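Local coordinates for protein cadherin-5 (Gallus gallus, PDB 3PPE) that mediates calcium-dependent, largely homophilic adhesion between endothelial cells and couples their junctions to actin, here represented by its two outermost extracellular cadherin domains, at residues Leu61-Lys66 and Ala131-Val136; Asn100-Val105 and Glu191-Thr196; His139-Tyr144 and Lys183-Leu188. All blocks are in the same frame, centred on the assembly; numbering follows the deposited sequence.

Interaction 1 of 3, residues Leu61-Lys66 and Ala131-Val136. With CA (calcium ion), chain C; CA (calcium ion), chain E; CA (calcium ion), chain D.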
ATOM      1  N   LEU A  61       0.124  14.149  -2.105  1.00 15.56           N
ATOM      2  CA  LEU A  61      -1.272  14.387  -2.393  1.00 15.60           C
ATOM      3  C   LEU A  61      -2.025  15.080  -1.217  1.00 15.31           C
ATOM      4  O   LEU A  61      -1.749  14.833  -0.053  1.00 15.56           O
ATOM      5  CB  LEU A  61      -1.951  13.045  -2.722  1.00 15.55           C
ATOM      6  CG  LEU A  61      -1.331  12.242  -3.879  1.00 16.21           C
ATOM      7  CD1 LEU A  61      -1.913  10.827  -3.921  1.00 14.43           C
ATOM      8  CD2 LEU A  61      -1.506  13.000  -5.207  1.00 16.26           C
ATOM      9  N   ASP A  62      -2.993  15.910  -1.550  1.00 15.25           N
ATOM     10  CA  ASP A  62      -3.812  16.553  -0.543  1.00 15.30           C
ATOM     11  C   ASP A  62      -5.232  16.154  -0.826  1.00 15.11           C
ATOM     12  O   ASP A  62      -5.795  16.596  -1.812  1.00 15.02           O
ATOM     13  CB  ASP A  62      -3.649  18.067  -0.677  1.00 15.60           C
ATOM     14  CG  ASP A  62      -4.461  18.852   0.351  1.00 15.56           C
ATOM     15  OD1 ASP A  62      -5.110  18.261   1.252  1.00 11.47           O
ATOM     16  OD2 ASP A  62      -4.431  20.080   0.238  1.00 17.11           O
ATOM     17  N   ARG A  63      -5.816  15.309   0.021  1.00 14.09           N
ATOM     18  CA  ARG A  63      -7.230  14.915  -0.148  1.00 13.82           C
ATOM     19  C   ARG A  63      -8.183  16.127  -0.197  1.00 14.12           C
ATOM     20  O   ARG A  63      -9.215  16.099  -0.879  1.00 13.97           O
ATOM     21  CB  ARG A  63      -7.661  13.934   0.958  1.00 12.51           C
ATOM     22  CG  ARG A  63      -8.964  13.201   0.681  1.00 11.53           C
ATOM     23  CD  ARG A  63      -9.645  12.835   2.010  1.00 13.37           C
ATOM     24  NE  ARG A  63     -10.076  14.062   2.725  1.00 14.64           N
ATOM     25  CZ  ARG A  63     -11.227  14.695   2.472  1.00 15.14           C
ATOM     26  NH1 ARG A  63     -12.040  14.234   1.552  1.00 12.25           N
ATOM     27  NH2 ARG A  63     -11.536  15.822   3.098  1.00 12.86           N
ATOM     28  N   GLU A  64      -7.826  17.194   0.491  1.00 13.55           N
ATOM     29  CA  GLU A  64      -8.686  18.381   0.517  1.00 14.85           C
ATOM     30  C   GLU A  64      -8.656  19.183  -0.795  1.00 15.90           C
ATOM     31  O   GLU A  64      -9.522  20.018  -1.027  1.00 15.87           O
ATOM     32  CB  GLU A  64      -8.351  19.281   1.716  1.00 13.86           C
ATOM     33  CG  GLU A  64      -8.907  18.756   3.046  1.00 13.02           C
ATOM     34  CD  GLU A  64      -8.193  17.547   3.595  1.00 13.12           C
ATOM     35  OE1 GLU A  64      -6.943  17.558   3.753  1.00 13.20           O
ATOM     36  OE2 GLU A  64      -8.885  16.555   3.917  1.00 16.72           O
ATOM     37  N   LYS A  65      -7.673  18.901  -1.654  1.00 16.61           N
ATOM     38  CA  LYS A  65      -7.631  19.446  -3.022  1.00 17.22           C
ATOM     39  C   LYS A  65      -8.372  18.515  -3.994  1.00 17.35           C
ATOM     40  O   LYS A  65      -9.232  18.952  -4.766  1.00 16.79           O
ATOM     41  CB  LYS A  65      -6.179  19.456  -3.452  1.00 18.92           C
ATOM     42  CG  LYS A  65      -5.647  20.758  -3.971  1.00 25.85           C
ATOM     43  CD  LYS A  65      -5.355  21.710  -2.796  1.00 31.55           C
ATOM     44  CE  LYS A  65      -4.182  22.641  -3.123  1.00 34.33           C
ATOM     45  NZ  LYS A  65      -4.439  24.015  -2.592  1.00 35.88           N
ATOM     46  N   LYS A  66      -8.018  17.217  -3.970  1.00 15.89           N
ATOM     47  CA  LYS A  66      -8.708  16.219  -4.811  1.00 14.64           C
ATOM     48  C   LYS A  66      -8.745  14.901  -4.083  1.00 13.42           C
ATOM     49  O   LYS A  66      -7.717  14.430  -3.624  1.00 12.56           O
ATOM     50  CB  LYS A  66      -7.996  16.059  -6.153  1.00 14.80           C
ATOM     51  CG  LYS A  66      -8.780  15.166  -7.135  1.00 15.47           C
ATOM     52  CD  LYS A  66      -8.382  15.479  -8.561  1.00 18.70           C
ATOM     53  CE  LYS A  66      -8.923  14.414  -9.510  1.00 18.54           C
ATOM     54  NZ  LYS A  66     -10.414  14.417  -9.617  1.00 22.69           N
ATOM     55  N   ALA A 131     -12.392  20.736   7.399  1.00 13.44           N
ATOM     56  CA  ALA A 131     -12.208  20.336   6.003  1.00 13.02           C
ATOM     57  C   ALA A 131     -11.825  18.850   5.798  1.00 12.83           C
ATOM     58  O   ALA A 131     -11.792  18.363   4.665  1.00 11.94           O
ATOM     59  CB  ALA A 131     -11.169  21.237   5.365  1.00 13.14           C
ATOM     60  N   ASP A 132     -11.539  18.138   6.878  1.00 12.13           N
ATOM     61  CA  ASP A 132     -11.236  16.712   6.788  1.00 12.49           C
ATOM     62  C   ASP A 132     -12.466  15.899   6.387  1.00 13.18           C
ATOM     63  O   ASP A 132     -13.582  16.435   6.256  1.00 12.15           O
ATOM     64  CB  ASP A 132     -10.557  16.183   8.069  1.00 11.33           C
ATOM     65  CG  ASP A 132      -9.227  16.843   8.307  1.00 11.86           C
ATOM     66  OD1 ASP A 132      -8.459  16.912   7.344  1.00 12.07           O
ATOM     67  OD2 ASP A 132      -8.931  17.344   9.429  1.00 10.22           O
ATOM     68  N   ASP A 133     -12.263  14.601   6.189  1.00 13.29           N
ATOM     69  CA  ASP A 133     -13.317  13.729   5.684  1.00 13.93           C
ATOM     70  C   ASP A 133     -14.275  13.320   6.798  1.00 14.15           C
ATOM     71  O   ASP A 133     -13.868  12.709   7.785  1.00 12.44           O
ATOM     72  CB  ASP A 133     -12.716  12.486   5.026  1.00 14.00           C
ATOM     73  CG  ASP A 133     -13.751  11.656   4.293  1.00 16.94           C
ATOM     74  OD1 ASP A 133     -13.358  10.822   3.450  1.00 17.82           O
ATOM     75  OD2 ASP A 133     -14.958  11.839   4.557  1.00 16.22           O
ATOM     76  N   PRO A 134     -15.549  13.662   6.633  1.00 15.22           N
ATOM     77  CA  PRO A 134     -16.540  13.483   7.696  1.00 17.17           C
ATOM     78  C   PRO A 134     -16.990  12.031   7.810  1.00 17.95           C
ATOM     79  O   PRO A 134     -17.811  11.705   8.668  1.00 19.61           O
ATOM     80  CB  PRO A 134     -17.705  14.360   7.235  1.00 17.20           C
ATOM     81  CG  PRO A 134     -17.587  14.383   5.754  1.00 18.19           C
ATOM     82  CD  PRO A 134     -16.114  14.352   5.460  1.00 15.42           C
ATOM     83  N   THR A 135     -16.456  11.171   6.949  1.00 18.18           N
ATOM     84  CA  THR A 135     -16.791   9.752   6.974  1.00 18.49           C
ATOM     85  C   THR A 135     -15.697   8.939   7.655  1.00 19.31           C
ATOM     86  O   THR A 135     -15.819   7.723   7.812  1.00 18.65           O
ATOM     87  CB  THR A 135     -17.019   9.200   5.554  1.00 18.97           C
ATOM     88  OG1 THR A 135     -15.793   9.259   4.813  1.00 18.07           O
ATOM     89  CG2 THR A 135     -18.082  10.013   4.831  1.00 18.10           C
ATOM     90  N   VAL A 136     -14.627   9.617   8.060  1.00 19.04           N
ATOM     91  CA  VAL A 136     -13.525   8.964   8.754  1.00 20.57           C
ATOM     92  C   VAL A 136     -13.736   9.166  10.250  1.00 21.68           C
ATOM     93  O   VAL A 136     -14.537  10.004  10.667  1.00 23.29           O
ATOM     94  CB  VAL A 136     -12.161   9.417   8.200  1.00 19.32           C
ATOM     95  CG1 VAL A 136     -11.040   8.579   8.796  1.00 19.28           C
ATOM     96  CG2 VAL A 136     -12.151   9.331   6.681  1.00 19.79           C
TER
HETATM   97 CA    CA C 401      -4.665  17.665   3.395  1.00 14.73          CA
HETATM   98 CA    CA E 403      -7.309  15.611   5.646  1.00 12.25          CA
HETATM   99 CA    CA D 402     -10.015  17.707  11.494  1.00 11.18          CA
HETATM  100  O   HOH W   1     -12.630  11.501   0.780  1.00 14.26           O
HETATM  101  O   HOH W   2     -14.333  16.671   2.871  1.00 24.46           O
HETATM  102  O   HOH W   3      -4.934  19.970   4.217  1.00 13.89           O
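Glu64 and Asp132, two acids from different cadherin domains, face each other across a shared calcium ion; without the metal their carboxylates would be expected to repel. Glu64 grips this ion with both carboxylate oxygens, OE2 at 2.5 Å, and Asp132 adds OD1 at 2.4 Å; the two carboxylates are turned nearly perpendicular, 84° between planes. Each acid also bridges to another ion: Glu64 OE1 shares a second calcium with Asp62 OD1, and Asp132 OD2 reaches a third. A carboxylate suits this bridging, since its two oxygens can serve two metals.

Arg63 probably adds positive charge beside them. Its NH2 forms a salt bridge to Glu64 OE2 (2.9 Å), which offers its anti lone pair from 22° out of the guanidinium plane; Asp96 is the arginine's strongest polar partner. A bend at chi3 (66°) brings one guanidinium face over Asp133 CB, 3.7 Å from CZ; Ala131 O lies at the edge, 3.0 Å from NH2. A water links Arg63 NH1 to Asp133 OD1. Asp133 OD2 accepts from Thr135 N, an Asx turn, and from OG1 on the same face.

Glu11, Asp96, Ile97 and Asp99 complete the central site, the calcium-bridged, stiffened EC1-EC2 junction of classical cadherins.

Interaction 2 of 3, residues Asn100-Val105 and Glu191-Thr196. With CA (calcium ion), chain D.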
ATOM      1  N   ASN A 100      -6.683  19.110   9.300  1.00 13.79           N
ATOM      2  CA  ASN A 100      -7.405  20.361   9.367  1.00 13.15           C
ATOM      3  C   ASN A 100      -8.116  20.527  10.701  1.00 13.05           C
ATOM      4  O   ASN A 100      -8.681  19.571  11.271  1.00 12.86           O
ATOM      5  CB  ASN A 100      -8.408  20.520   8.197  1.00 12.20           C
ATOM      6  CG  ASN A 100      -7.720  20.552   6.831  1.00 12.93           C
ATOM      7  OD1 ASN A 100      -7.449  19.504   6.246  1.00 19.05           O
ATOM      8  ND2 ASN A 100      -7.392  21.739   6.342  1.00 12.13           N
ATOM      9  N   ALA A 101      -8.085  21.744  11.207  1.00 13.32           N
ATOM     10  CA  ALA A 101      -8.843  22.065  12.426  1.00 13.81           C
ATOM     11  C   ALA A 101     -10.192  22.698  11.997  1.00 13.56           C
ATOM     12  O   ALA A 101     -10.340  23.171  10.858  1.00 14.11           O
ATOM     13  CB  ALA A 101      -8.032  23.007  13.325  1.00 13.81           C
ATOM     14  N   PRO A 102     -11.207  22.647  12.867  1.00 13.74           N
ATOM     15  CA  PRO A 102     -12.455  23.368  12.525  1.00 13.30           C
ATOM     16  C   PRO A 102     -12.217  24.862  12.508  1.00 13.72           C
ATOM     17  O   PRO A 102     -11.435  25.401  13.358  1.00 13.22           O
ATOM     18  CB  PRO A 102     -13.425  22.970  13.656  1.00 11.86           C
ATOM     19  CG  PRO A 102     -12.765  21.694  14.262  1.00 11.93           C
ATOM     20  CD  PRO A 102     -11.302  21.971  14.172  1.00 13.73           C
ATOM     21  N   ILE A 103     -12.834  25.539  11.535  1.00 13.42           N
ATOM     22  CA  ILE A 103     -12.708  27.000  11.428  1.00 14.30           C
ATOM     23  C   ILE A 103     -14.101  27.602  11.416  1.00 13.74           C
ATOM     24  O   ILE A 103     -14.986  27.130  10.710  1.00 13.05           O
ATOM     25  CB  ILE A 103     -11.903  27.444  10.157  1.00 16.03           C
ATOM     26  CG1 ILE A 103     -10.457  26.911  10.187  1.00 16.30           C
ATOM     27  CG2 ILE A 103     -11.827  28.979  10.030  1.00 16.21           C
ATOM     28  CD1 ILE A 103      -9.941  26.665   8.798  1.00 19.37           C
ATOM     29  N   PHE A 104     -14.320  28.636  12.224  1.00 12.45           N
ATOM     30  CA  PHE A 104     -15.655  29.232  12.276  1.00 12.45           C
ATOM     31  C   PHE A 104     -16.100  29.769  10.936  1.00 13.03           C
ATOM     32  O   PHE A 104     -15.257  30.083  10.101  1.00 14.23           O
ATOM     33  CB  PHE A 104     -15.729  30.262  13.382  1.00 11.41           C
ATOM     34  CG  PHE A 104     -15.904  29.629  14.730  1.00 12.09           C
ATOM     35  CD1 PHE A 104     -14.804  29.398  15.548  1.00 10.45           C
ATOM     36  CD2 PHE A 104     -17.174  29.202  15.148  1.00 11.43           C
ATOM     37  CE1 PHE A 104     -14.962  28.795  16.828  1.00 10.99           C
ATOM     38  CE2 PHE A 104     -17.335  28.576  16.402  1.00 14.01           C
ATOM     39  CZ  PHE A 104     -16.206  28.392  17.235  1.00 10.10           C
ATOM     40  N   VAL A 105     -17.408  29.882  10.724  1.00 12.73           N
ATOM     41  CA  VAL A 105     -17.910  30.380   9.440  1.00 13.45           C
ATOM     42  C   VAL A 105     -17.994  31.919   9.371  1.00 13.48           C
ATOM     43  O   VAL A 105     -18.162  32.461   8.295  1.00 13.70           O
ATOM     44  CB  VAL A 105     -19.259  29.732   9.008  1.00 14.35           C
ATOM     45  CG1 VAL A 105     -19.122  28.214   8.853  1.00 15.55           C
ATOM     46  CG2 VAL A 105     -20.392  30.086   9.982  1.00 14.21           C
ATOM     47  N   GLU A 191      -6.416  28.308  15.015  1.00 39.12           N
ATOM     48  CA  GLU A 191      -6.991  29.603  14.668  1.00 39.60           C
ATOM     49  C   GLU A 191      -6.929  29.663  13.145  1.00 39.40           C
ATOM     50  O   GLU A 191      -5.868  29.896  12.566  1.00 41.24           O
ATOM     51  CB  GLU A 191      -6.305  30.830  15.271  1.00 40.28           C
ATOM     52  CG  GLU A 191      -6.509  30.981  16.770  1.00 43.73           C
ATOM     53  CD  GLU A 191      -5.548  30.128  17.576  1.00 48.87           C
ATOM     54  OE1 GLU A 191      -4.698  29.448  16.966  1.00 51.37           O
ATOM     55  OE2 GLU A 191      -5.643  30.141  18.822  1.00 48.94           O
ATOM     56  N   SER A 192      -8.072  29.452  12.503  1.00 37.93           N
ATOM     57  CA  SER A 192      -9.212  30.349  12.652  1.00 34.82           C
ATOM     58  C   SER A 192     -10.250  29.770  13.606  1.00 31.68           C
ATOM     59  O   SER A 192     -11.453  29.936  13.406  1.00 30.76           O
ATOM     60  CB  SER A 192      -9.850  30.635  11.291  1.00 35.80           C
ATOM     61  OG  SER A 192      -9.355  31.842  10.737  1.00 37.71           O
ATOM     62  N   SER A 193      -9.776  29.089  14.646  1.00 28.43           N
ATOM     63  CA  SER A 193     -10.611  28.159  15.397  1.00 23.84           C
ATOM     64  C   SER A 193     -11.249  28.842  16.603  1.00 21.68           C
ATOM     65  O   SER A 193     -11.809  28.182  17.477  1.00 20.44           O
ATOM     66  CB  SER A 193      -9.791  26.950  15.851  1.00 24.03           C
ATOM     67  OG  SER A 193      -9.545  26.066  14.771  1.00 22.49           O
ATOM     68  N   THR A 194     -11.161  30.169  16.642  1.00 18.97           N
ATOM     69  CA  THR A 194     -11.910  30.959  17.613  1.00 18.27           C
ATOM     70  C   THR A 194     -12.817  31.969  16.918  1.00 16.27           C
ATOM     71  O   THR A 194     -12.590  32.332  15.764  1.00 15.65           O
ATOM     72  CB  THR A 194     -10.970  31.705  18.578  1.00 18.40           C
ATOM     73  OG1 THR A 194     -10.178  32.647  17.846  1.00 20.85           O
ATOM     74  CG2 THR A 194     -10.052  30.724  19.292  1.00 19.95           C
ATOM     75  N   ALA A 195     -13.845  32.420  17.630  1.00 14.09           N
ATOM     76  CA  ALA A 195     -14.667  33.531  17.167  1.00 12.06           C
ATOM     77  C   ALA A 195     -15.292  34.280  18.340  1.00 12.28           C
ATOM     78  O   ALA A 195     -15.183  33.855  19.490  1.00 12.63           O
ATOM     79  CB  ALA A 195     -15.747  33.034  16.218  1.00 10.49           C
ATOM     80  N   THR A 196     -15.946  35.398  18.041  1.00 12.15           N
ATOM     81  CA  THR A 196     -16.628  36.188  19.067  1.00 12.36           C
ATOM     82  C   THR A 196     -18.112  36.107  18.844  1.00 11.61           C
ATOM     83  O   THR A 196     -18.593  36.130  17.693  1.00 11.99           O
ATOM     84  CB  THR A 196     -16.187  37.693  18.964  1.00 13.45           C
ATOM     85  OG1 THR A 196     -14.763  37.771  19.070  1.00 16.44           O
ATOM     86  CG2 THR A 196     -16.771  38.575  20.057  1.00 12.06           C
TER
HETATM   87 CA    CA D 402     -10.015  17.707  11.494  1.00 11.18          CA
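Phe104 and Ala195 form the close-packed half of this contact. The methyl of Ala195 lies over one face of the Phe104 ring in a CH-pi contact, CB 4.0 Å from the centroid and displaced toward the rim, while the backbone of Ser193 and Thr194 passes along the ring edge, with Ser193 O 3.3 Å from CE1. A residue as small as alanine lets the strand come this near a flat aromatic. The first torsion of Phe104 (chi1 -79°) sets CG beside its own backbone N, which brings one ring face against Ala195.

Ser193 is buried as well, and its hydroxyl donates to Pro102 O, though the modelled length of 2.5 Å is doubtful, being very short. A small hydroxyl fits beside this carbonyl, with Ala101 CB lying 3.7 Å from the same OG.

Toward solvent the grip slackens. Ile103 and Ser192 are exposed, and the bond from Phe104 N to Ser192 O is weak at 3.4 Å.

Upstream, Asn100 O binds a calcium ion, so the linker leads from the metal site into EC2. Strand 103-104 pairs with strand 122-129, strand 194-202 with strand 175-184, and Phe104 packs between them, against Val126, Ala128, Val180 and Ala182.

Interaction 3 of 3, residues His139-Tyr144 and Lys183-Leu188. With CA (calcium ion), chain D.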
ATOM      1  N   HIS A 139     -12.558  12.716  12.219  1.00 12.43           N
ATOM      2  CA  HIS A 139     -11.626  13.659  11.614  1.00 11.33           C
ATOM      3  C   HIS A 139     -12.270  15.029  11.429  1.00 10.18           C
ATOM      4  O   HIS A 139     -11.602  16.059  11.526  1.00  9.60           O
ATOM      5  CB  HIS A 139     -11.123  13.128  10.270  1.00 10.09           C
ATOM      6  CG  HIS A 139     -10.055  12.086  10.394  1.00 11.51           C
ATOM      7  ND1 HIS A 139      -9.250  11.717   9.338  1.00 11.38           N
ATOM      8  CD2 HIS A 139      -9.660  11.336  11.449  1.00 10.65           C
ATOM      9  CE1 HIS A 139      -8.405  10.783   9.737  1.00 12.43           C
ATOM     10  NE2 HIS A 139      -8.633  10.533  11.014  1.00 13.91           N
ATOM     11  N   ALA A 140     -13.572  15.034  11.161  1.00 11.19           N
ATOM     12  CA  ALA A 140     -14.302  16.270  10.946  1.00 11.26           C
ATOM     13  C   ALA A 140     -15.382  16.404  12.030  1.00 12.86           C
ATOM     14  O   ALA A 140     -16.407  17.072  11.839  1.00 15.00           O
ATOM     15  CB  ALA A 140     -14.919  16.245   9.590  1.00 11.38           C
ATOM     16  N   THR A 141     -15.171  15.761  13.166  1.00 12.14           N
ATOM     17  CA  THR A 141     -16.078  15.867  14.271  1.00 12.89           C
ATOM     18  C   THR A 141     -15.716  17.148  15.041  1.00 13.92           C
ATOM     19  O   THR A 141     -14.613  17.244  15.579  1.00 16.02           O
ATOM     20  CB  THR A 141     -15.922  14.668  15.230  1.00 13.15           C
ATOM     21  OG1 THR A 141     -16.281  13.461  14.551  1.00 11.93           O
ATOM     22  CG2 THR A 141     -16.859  14.810  16.424  1.00 13.82           C
ATOM     23  N   VAL A 142     -16.641  18.103  15.139  1.00 13.82           N
ATOM     24  CA  VAL A 142     -16.339  19.410  15.727  1.00 12.64           C
ATOM     25  C   VAL A 142     -16.925  19.447  17.139  1.00 12.90           C
ATOM     26  O   VAL A 142     -18.046  19.002  17.355  1.00 13.68           O
ATOM     27  CB  VAL A 142     -16.958  20.551  14.894  1.00 13.25           C
ATOM     28  CG1 VAL A 142     -16.602  21.945  15.499  1.00 12.04           C
ATOM     29  CG2 VAL A 142     -16.573  20.470  13.344  1.00 13.14           C
ATOM     30  N   THR A 143     -16.167  19.986  18.089  1.00 13.02           N
ATOM     31  CA  THR A 143     -16.618  20.233  19.463  1.00 12.26           C
ATOM     32  C   THR A 143     -16.357  21.719  19.793  1.00 11.45           C
ATOM     33  O   THR A 143     -15.542  22.363  19.146  1.00 11.47           O
ATOM     34  CB  THR A 143     -15.874  19.315  20.519  1.00 12.03           C
ATOM     35  OG1 THR A 143     -14.514  19.715  20.609  1.00 10.42           O
ATOM     36  CG2 THR A 143     -15.927  17.866  20.117  1.00 12.76           C
ATOM     37  N   TYR A 144     -17.078  22.272  20.765  1.00 10.76           N
ATOM     38  CA  TYR A 144     -17.044  23.707  21.024  1.00 10.93           C
ATOM     39  C   TYR A 144     -16.839  23.963  22.521  1.00 11.36           C
ATOM     40  O   TYR A 144     -17.348  23.218  23.336  1.00  9.27           O
ATOM     41  CB  TYR A 144     -18.390  24.323  20.612  1.00 11.00           C
ATOM     42  CG  TYR A 144     -18.730  24.215  19.137  1.00  9.87           C
ATOM     43  CD1 TYR A 144     -19.413  23.108  18.639  1.00  9.49           C
ATOM     44  CD2 TYR A 144     -18.328  25.205  18.241  1.00  8.00           C
ATOM     45  CE1 TYR A 144     -19.730  22.993  17.261  1.00  9.21           C
ATOM     46  CE2 TYR A 144     -18.651  25.106  16.829  1.00  8.77           C
ATOM     47  CZ  TYR A 144     -19.356  24.019  16.381  1.00 11.25           C
ATOM     48  OH  TYR A 144     -19.659  23.897  15.053  1.00 10.76           O
ATOM     49  N   LYS A 183     -12.752  22.668  17.969  1.00 11.65           N
ATOM     50  CA  LYS A 183     -11.684  21.683  18.098  1.00 11.91           C
ATOM     51  C   LYS A 183     -12.195  20.276  17.804  1.00 10.37           C
ATOM     52  O   LYS A 183     -13.079  19.770  18.494  1.00 11.19           O
ATOM     53  CB  LYS A 183     -11.070  21.739  19.497  1.00 12.46           C
ATOM     54  CG  LYS A 183     -10.142  20.577  19.814  1.00 15.96           C
ATOM     55  CD  LYS A 183      -9.371  20.821  21.101  1.00 15.10           C
ATOM     56  CE  LYS A 183     -10.307  20.937  22.292  1.00 21.54           C
ATOM     57  NZ  LYS A 183     -10.500  19.628  22.976  1.00 24.89           N
ATOM     58  N   ASP A 184     -11.630  19.649  16.777  1.00  9.28           N
ATOM     59  CA  ASP A 184     -12.088  18.339  16.333  1.00 10.06           C
ATOM     60  C   ASP A 184     -11.736  17.258  17.350  1.00  9.92           C
ATOM     61  O   ASP A 184     -10.879  17.458  18.212  1.00  9.21           O
ATOM     62  CB  ASP A 184     -11.486  17.994  14.970  1.00  8.61           C
ATOM     63  CG  ASP A 184     -10.025  17.601  15.060  1.00 11.66           C
ATOM     64  OD1 ASP A 184      -9.333  17.630  14.020  1.00 11.71           O
ATOM     65  OD2 ASP A 184      -9.567  17.263  16.172  1.00 12.55           O
ATOM     66  N   ALA A 185     -12.403  16.114  17.244  1.00  9.84           N
ATOM     67  CA  ALA A 185     -12.462  15.157  18.343  1.00 11.47           C
ATOM     68  C   ALA A 185     -11.089  14.561  18.631  1.00 11.88           C
ATOM     69  O   ALA A 185     -10.878  13.933  19.667  1.00 12.35           O
ATOM     70  CB  ALA A 185     -13.466  14.057  18.036  1.00  9.84           C
ATOM     71  N   LEU A 186     -10.156  14.763  17.705  1.00 12.65           N
ATOM     72  CA  LEU A 186      -8.793  14.271  17.870  1.00 14.15           C
ATOM     73  C   LEU A 186      -7.881  15.352  18.437  1.00 15.25           C
ATOM     74  O   LEU A 186      -6.711  15.103  18.727  1.00 14.85           O
ATOM     75  CB  LEU A 186      -8.242  13.765  16.536  1.00 13.83           C
ATOM     76  CG  LEU A 186      -8.788  12.423  16.042  1.00 13.90           C
ATOM     77  CD1 LEU A 186     -10.173  12.597  15.437  1.00 11.05           C
ATOM     78  CD2 LEU A 186      -7.835  11.793  15.037  1.00 15.90           C
ATOM     79  N   GLY A 187      -8.424  16.555  18.594  1.00 16.19           N
ATOM     80  CA  GLY A 187      -7.804  17.569  19.427  1.00 16.64           C
ATOM     81  C   GLY A 187      -7.232  18.716  18.616  1.00 17.14           C
ATOM     82  O   GLY A 187      -6.598  19.619  19.161  1.00 17.54           O
ATOM     83  N   LEU A 188      -7.459  18.679  17.307  1.00 16.95           N
ATOM     84  CA  LEU A 188      -6.837  19.632  16.395  1.00 18.38           C
ATOM     85  C   LEU A 188      -7.464  21.015  16.530  1.00 18.95           C
ATOM     86  O   LEU A 188      -8.636  21.210  16.209  1.00 16.03           O
ATOM     87  CB  LEU A 188      -6.953  19.142  14.950  1.00 18.53           C
ATOM     88  CG  LEU A 188      -5.679  19.216  14.107  1.00 22.50           C
ATOM     89  CD1 LEU A 188      -4.508  18.580  14.839  1.00 27.19           C
ATOM     90  CD2 LEU A 188      -5.892  18.557  12.752  1.00 18.19           C
TER
HETATM   91 CA    CA D 402     -10.015  17.707  11.494  1.00 11.18          CA
HETATM   92  O   HOH W   4     -12.081  17.900  21.124  1.00 22.68           O
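His139 O and Asp184 OD1 bind the same calcium ion, at 2.3 and 2.6 Å, and this metal ties the two segments at one end. A carboxylate suits the second position because its other oxygen remains available to the chain: Asp184 OD2 accepts from Leu188 N at 2.8 Å, with weaker bonds from Leu186 N and Gly187 N. These amides, from the type I turn of Asp184-Gly187 and the residue after it, fix the rotation of the carboxylate.

At the other end Thr143 and Lys183 exchange backbone bonds, N to O in both directions. The Thr143 hydroxyl adds a third, OG1 to Lys183 O at 2.6 Å, in the carbonyl plane, whereas Thr143 N approaches the same oxygen from above that plane. With chi1 at 69°, OG1 stands between N and the carbonyl carbon, where it can reach that oxygen. A water joins OG1 to Lys183 NZ and Asp184 O.

Carbon contacts make up the outer part. Thr141 CB and CG2 lie against Ala185 CB, each at 3.8 Å, and Leu186 CD2 meets His139 CD2 obliquely, while His139 ND1 bonds outward to Asp96. At Gly187 (phi 110°) a CB would press on the carbonyl O of Leu186, so glycine suits the turn.

Asn98, Asn100, Asp130 and Asp132 complete this calcium site at the membrane-distal end of EC2, where the cadherin beta-sandwich meets the interdomain linker.

All three contacts meet at one calcium ion, bound by Asp132 of interaction 1, Asn100 of interaction 2 and both His139 and Asp184 of interaction 3. Interaction 1 alone spans EC1 and EC2; it is a surface contact between loops, made by carboxylates, metal and one arginine. Interaction 2 is partly buried and owes most to packing inside the EC2 sandwich. Interaction 3, again at the surface, mixes metal binding with backbone and hydroxyl hydrogen bonds. Interactions 2 and 3 reach the same sheet through neighbouring strands 194-202 and 175-184, and Pro102 packs on Asp184. Asn100 N probably bonds to Asp132 OD2, connecting interactions 1 and 2, while Ala140 packs against Asp132 and Pro134, joining interactions 1 and 3.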